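Local coordinates for protein beta-galactosidase (Trichoderma reesei, PDB 3OG2) that probably hydrolyses terminal non-reducing beta-D-galactose residues from beta-D-galactosides, as a glycoside hydrolase of family 35, at residues A[151-165]-A[198-210]. Sequence-based numbering, arbitrary orientation. Where two conformers were deposited one is given.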
loop_
_atom_site.group_PDB
_atom_site.type_symbol
_atom_site.label_atom_id
_atom_site.label_comp_id
_atom_site.label_asym_id
_atom_site.label_seq_id
_atom_site.Cartn_x
_atom_site.Cartn_y
_atom_site.Cartn_z
ATOM N N ASP A 151 -16.191 14.565 -15.628
ATOM C CA ASP A 151 -16.200 13.994 -16.977
ATOM C C ASP A 151 -14.834 14.023 -17.632
ATOM O O ASP A 151 -14.434 13.039 -18.287
ATOM C CB ASP A 151 -17.142 14.775 -17.912
ATOM C CG ASP A 151 -18.612 14.459 -17.660
ATOM O OD1 ASP A 151 -18.952 13.359 -17.172
ATOM O OD2 ASP A 151 -19.445 15.317 -18.042
ATOM N N ASN A 152 -14.106 15.116 -17.558
ATOM C CA ASN A 152 -12.823 15.213 -18.244
ATOM C C ASN A 152 -11.856 14.193 -17.655
ATOM O O ASN A 152 -11.140 13.515 -18.422
ATOM C CB ASN A 152 -12.285 16.650 -18.075
ATOM C CG ASN A 152 -11.034 16.865 -18.914
ATOM O OD1 ASN A 152 -10.957 16.515 -20.089
ATOM N ND2 ASN A 152 -10.018 17.491 -18.313
ATOM N N TYR A 153 -11.798 14.057 -16.350
ATOM C CA TYR A 153 -10.883 13.097 -15.738
ATOM C C TYR A 153 -11.257 11.706 -16.165
ATOM O O TYR A 153 -10.378 10.924 -16.579
ATOM C CB TYR A 153 -10.988 13.236 -14.184
ATOM C CG TYR A 153 -10.325 12.070 -13.502
ATOM C CD1 TYR A 153 -8.914 11.919 -13.510
ATOM C CD2 TYR A 153 -11.079 11.106 -12.838
ATOM C CE1 TYR A 153 -8.332 10.796 -12.857
ATOM C CE2 TYR A 153 -10.517 10.027 -12.220
ATOM C CZ TYR A 153 -9.142 9.875 -12.227
ATOM O OH TYR A 153 -8.572 8.800 -11.597
ATOM N N VAL A 154 -12.532 11.326 -16.098
ATOM C CA VAL A 154 -12.836 9.917 -16.432
ATOM C C VAL A 154 -12.588 9.649 -17.885
ATOM O O VAL A 154 -12.034 8.592 -18.259
ATOM C CB VAL A 154 -14.258 9.504 -15.996
ATOM C CG1 VAL A 154 -14.478 8.043 -16.348
ATOM C CG2 VAL A 154 -14.419 9.784 -14.481
ATOM N N ALA A 155 -12.933 10.596 -18.774
ATOM C CA ALA A 155 -12.699 10.378 -20.186
ATOM C C ALA A 155 -11.234 10.107 -20.455
ATOM O O ALA A 155 -10.892 9.212 -21.247
ATOM C CB ALA A 155 -13.198 11.585 -20.978
ATOM N N HIS A 156 -10.356 10.876 -19.811
ATOM C CA HIS A 156 -8.932 10.708 -20.037
ATOM C C HIS A 156 -8.405 9.439 -19.385
ATOM O O HIS A 156 -7.706 8.630 -20.020
ATOM C CB HIS A 156 -8.133 11.919 -19.466
ATOM C CG HIS A 156 -8.193 13.066 -20.410
ATOM N ND1 HIS A 156 -9.225 13.999 -20.470
ATOM C CD2 HIS A 156 -7.271 13.438 -21.343
ATOM C CE1 HIS A 156 -8.936 14.886 -21.440
ATOM N NE2 HIS A 156 -7.759 14.560 -21.977
ATOM N N ILE A 157 -8.694 9.236 -18.076
ATOM C CA ILE A 157 -8.056 8.093 -17.400
ATOM C C ILE A 157 -8.651 6.779 -17.881
ATOM O O ILE A 157 -7.926 5.776 -18.010
ATOM C CB ILE A 157 -8.129 8.252 -15.864
ATOM C CG1 ILE A 157 -7.072 7.368 -15.182
ATOM C CG2 ILE A 157 -9.525 7.948 -15.290
ATOM C CD1 ILE A 157 -5.642 7.807 -15.417
ATOM N N ALA A 158 -9.957 6.720 -18.166
ATOM C CA ALA A 158 -10.532 5.456 -18.603
ATOM C C ALA A 158 -10.081 5.174 -20.002
ATOM O O ALA A 158 -9.968 3.988 -20.344
ATOM C CB ALA A 158 -12.045 5.456 -18.436
ATOM N N SER A 159 -9.759 6.175 -20.823
ATOM C CA SER A 159 -9.210 5.810 -22.146
ATOM C C SER A 159 -7.769 5.326 -22.032
ATOM O O SER A 159 -7.400 4.411 -22.767
ATOM C CB SER A 159 -9.342 6.984 -23.088
ATOM O OG SER A 159 -8.511 8.059 -22.752
ATOM N N ILE A 160 -6.976 5.872 -21.090
ATOM C CA ILE A 160 -5.638 5.336 -20.826
ATOM C C ILE A 160 -5.739 3.896 -20.366
ATOM O O ILE A 160 -5.027 3.013 -20.849
ATOM C CB ILE A 160 -4.950 6.212 -19.761
ATOM C CG1 ILE A 160 -4.468 7.543 -20.383
ATOM C CG2 ILE A 160 -3.792 5.506 -19.078
ATOM C CD1 ILE A 160 -4.141 8.624 -19.387
ATOM N N ILE A 161 -6.647 3.618 -19.436
ATOM C CA ILE A 161 -6.817 2.236 -18.953
ATOM C C ILE A 161 -7.319 1.354 -20.076
ATOM O O ILE A 161 -6.940 0.187 -20.220
ATOM C CB ILE A 161 -7.741 2.289 -17.743
ATOM C CG1 ILE A 161 -7.070 3.036 -16.558
ATOM C CG2 ILE A 161 -8.221 0.918 -17.296
ATOM C CD1 ILE A 161 -7.984 3.048 -15.332
ATOM N N ALA A 162 -8.227 1.899 -20.931
ATOM C CA ALA A 162 -8.804 1.102 -21.996
ATOM C C ALA A 162 -7.708 0.570 -22.926
ATOM O O ALA A 162 -7.739 -0.583 -23.371
ATOM C CB ALA A 162 -9.825 1.899 -22.832
ATOM N N LYS A 163 -6.712 1.412 -23.222
ATOM C CA LYS A 163 -5.634 0.987 -24.131
ATOM C C LYS A 163 -4.816 -0.147 -23.517
ATOM O O LYS A 163 -4.255 -0.942 -24.278
ATOM C CB LYS A 163 -4.779 2.234 -24.424
ATOM C CG LYS A 163 -5.533 3.314 -25.166
ATOM C CD LYS A 163 -4.740 4.545 -25.522
ATOM C CE LYS A 163 -5.513 5.474 -26.412
ATOM N NZ LYS A 163 -6.672 6.174 -25.795
ATOM N N ALA A 164 -4.807 -0.213 -22.202
ATOM C CA ALA A 164 -4.006 -1.222 -21.479
ATOM C C ALA A 164 -4.811 -2.479 -21.204
ATOM O O ALA A 164 -4.349 -3.374 -20.500
ATOM C CB ALA A 164 -3.489 -0.620 -20.198
ATOM N N GLN A 165 -6.045 -2.603 -21.693
ATOM C CA GLN A 165 -6.811 -3.826 -21.467
ATOM C C GLN A 165 -6.203 -5.032 -22.142
ATOM O O GLN A 165 -5.532 -4.958 -23.177
ATOM C CB GLN A 165 -8.246 -3.609 -22.028
ATOM C CG GLN A 165 -9.068 -2.688 -21.106
ATOM C CD GLN A 165 -10.394 -2.362 -21.754
ATOM O OE1 GLN A 165 -11.461 -2.642 -21.175
ATOM N NE2 GLN A 165 -10.417 -1.736 -22.926
ATOM N N TYR A 198 -24.583 6.468 -14.401
ATOM C CA TYR A 198 -23.772 7.504 -15.075
ATOM C C TYR A 198 -22.291 7.135 -14.937
ATOM O O TYR A 198 -21.533 7.290 -15.918
ATOM C CB TYR A 198 -24.032 8.846 -14.426
ATOM C CG TYR A 198 -23.389 10.005 -15.154
ATOM C CD1 TYR A 198 -22.066 10.387 -14.850
ATOM C CD2 TYR A 198 -24.071 10.720 -16.137
ATOM C CE1 TYR A 198 -21.465 11.429 -15.516
ATOM C CE2 TYR A 198 -23.476 11.778 -16.802
ATOM C CZ TYR A 198 -22.163 12.136 -16.496
ATOM O OH TYR A 198 -21.593 13.209 -17.135
ATOM N N VAL A 199 -21.876 6.712 -13.737
ATOM C CA VAL A 199 -20.441 6.412 -13.512
ATOM C C VAL A 199 -20.019 5.253 -14.393
ATOM O O VAL A 199 -18.952 5.249 -15.035
ATOM C CB VAL A 199 -20.243 6.130 -12.014
ATOM C CG1 VAL A 199 -18.860 5.567 -11.716
ATOM C CG2 VAL A 199 -20.501 7.406 -11.203
ATOM N N ILE A 200 -20.897 4.214 -14.501
ATOM C CA ILE A 200 -20.595 3.118 -15.425
ATOM C C ILE A 200 -20.521 3.572 -16.881
ATOM O O ILE A 200 -19.592 3.179 -17.604
ATOM C CB ILE A 200 -21.667 1.991 -15.275
ATOM C CG1 ILE A 200 -21.493 1.295 -13.911
ATOM C CG2 ILE A 200 -21.624 1.008 -16.434
ATOM C CD1 ILE A 200 -22.654 0.369 -13.552
ATOM N N ASP A 201 -21.492 4.384 -17.289
ATOM C CA ASP A 201 -21.523 4.863 -18.662
ATOM C C ASP A 201 -20.246 5.640 -19.004
ATOM O O ASP A 201 -19.764 5.521 -20.150
ATOM C CB ASP A 201 -22.719 5.793 -18.909
ATOM C CG ASP A 201 -24.093 5.188 -18.893
ATOM O OD1 ASP A 201 -24.247 3.932 -18.977
ATOM O OD2 ASP A 201 -25.108 5.967 -18.825
ATOM N N GLN A 202 -19.723 6.413 -18.048
ATOM C CA GLN A 202 -18.486 7.156 -18.389
ATOM C C GLN A 202 -17.379 6.195 -18.785
ATOM O O GLN A 202 -16.579 6.428 -19.672
ATOM C CB GLN A 202 -17.968 7.969 -17.214
ATOM C CG GLN A 202 -18.878 9.143 -16.799
ATOM C CD GLN A 202 -18.284 9.810 -15.583
ATOM O OE1 GLN A 202 -18.102 9.124 -14.541
ATOM N NE2 GLN A 202 -17.947 11.080 -15.659
ATOM N N ALA A 203 -17.276 5.087 -17.995
ATOM C CA ALA A 203 -16.186 4.125 -18.270
ATOM C C ALA A 203 -16.461 3.399 -19.574
ATOM O O ALA A 203 -15.556 3.232 -20.415
ATOM C CB ALA A 203 -16.084 3.148 -17.099
ATOM N N ARG A 204 -17.706 2.927 -19.821
ATOM C CA ARG A 204 -18.022 2.208 -21.061
ATOM C C ARG A 204 -17.780 3.127 -22.260
ATOM O O ARG A 204 -17.277 2.699 -23.287
ATOM C CB ARG A 204 -19.487 1.737 -21.035
ATOM C CG ARG A 204 -19.691 0.625 -20.019
ATOM C CD ARG A 204 -18.883 -0.616 -20.331
ATOM N NE ARG A 204 -19.287 -1.800 -19.566
ATOM C CZ ARG A 204 -18.492 -2.800 -19.170
ATOM N NH1 ARG A 204 -17.198 -2.764 -19.466
ATOM N NH2 ARG A 204 -19.018 -3.795 -18.491
ATOM N N ASN A 205 -18.187 4.403 -22.130
ATOM C CA ASN A 205 -18.062 5.356 -23.235
ATOM C C ASN A 205 -16.593 5.590 -23.573
ATOM O O ASN A 205 -16.302 5.918 -24.738
ATOM C CB ASN A 205 -18.701 6.694 -22.891
ATOM C CG ASN A 205 -20.212 6.690 -22.854
ATOM O OD1 ASN A 205 -20.841 7.631 -22.299
ATOM N ND2 ASN A 205 -20.814 5.671 -23.390
ATOM N N ALA A 206 -15.700 5.430 -22.596
ATOM C CA ALA A 206 -14.254 5.634 -22.840
ATOM C C ALA A 206 -13.570 4.373 -23.344
ATOM O O ALA A 206 -12.337 4.409 -23.567
ATOM C CB ALA A 206 -13.568 6.096 -21.549
ATOM N N GLY A 207 -14.334 3.298 -23.569
ATOM C CA GLY A 207 -13.792 2.104 -24.158
ATOM C C GLY A 207 -13.525 0.932 -23.226
ATOM O O GLY A 207 -12.911 -0.045 -23.662
ATOM N N ILE A 208 -13.945 1.036 -21.958
ATOM C CA ILE A 208 -13.721 -0.073 -21.051
ATOM C C ILE A 208 -14.686 -1.189 -21.428
ATOM O O ILE A 208 -15.903 -0.935 -21.407
ATOM C CB ILE A 208 -13.924 0.369 -19.586
ATOM C CG1 ILE A 208 -12.936 1.462 -19.199
ATOM C CG2 ILE A 208 -13.878 -0.812 -18.637
ATOM C CD1 ILE A 208 -11.456 1.033 -19.209
ATOM N N ILE A 209 -14.141 -2.363 -21.798
ATOM C CA ILE A 209 -14.999 -3.492 -22.191
ATOM C C ILE A 209 -14.741 -4.694 -21.294
ATOM O O ILE A 209 -15.470 -5.667 -21.396
ATOM C CB ILE A 209 -14.816 -3.893 -23.668
ATOM C CG1 ILE A 209 -13.373 -4.250 -24.010
ATOM C CG2 ILE A 209 -15.386 -2.770 -24.566
ATOM C CD1 ILE A 209 -13.252 -4.783 -25.459
ATOM N N VAL A 210 -13.716 -4.664 -20.400
ATOM C CA VAL A 210 -13.526 -5.735 -19.448
ATOM C C VAL A 210 -14.625 -5.670 -18.410
ATOM O O VAL A 210 -15.401 -4.696 -18.359
ATOM C CB VAL A 210 -12.122 -5.663 -18.798
ATOM C CG1 VAL A 210 -11.050 -5.934 -19.910
ATOM C CG2 VAL A 210 -11.873 -4.356 -18.059
#
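Swung away from its main-chain nitrogen (chi1 -173°), the Tyr198 ring carries its hydroxyl to the carboxylate of Asp151, whose CG lies beside its own backbone N (chi1 -76°), between two outer helices of the TIM barrel, which cross at -48°. Asp151 OD1 takes the Tyr198 hydroxyl on its syn lone pair (OH to OD1 2.6 Å), carboxylate and ring nearly coplanar, and Gln202 NE2 on its anti lone pair. Val154 CG1 packs against Gln202 CB, the two side chains crossing at about a right angle. Farther along, small residues let the chains close in: Ala158 CB sits 3.5 Å from Ala206 CB, and Gly207, at positive phi, closes helix 193-205 in a Schellman motif. Ile208 places CD1 3.8 Å from Ile161 CG2; both Ala158 and Ile208 also touch Tyr175 of strand 172-177. The buried amide of Gln165, its chain extended beyond CG, joins the two segments: NE2 donates to Gly207 O and to Ala162 O, in the last turn of its own helix. A leucine here would probably leave the amides of Ile209 and Val210 without their acceptor. In the enzyme, these amides converge on Gln165 OE1, Val210 N tilted from the carbonyl plane at 3.1 Å and Ile209 N on an in-plane lone pair at 2.8 Å.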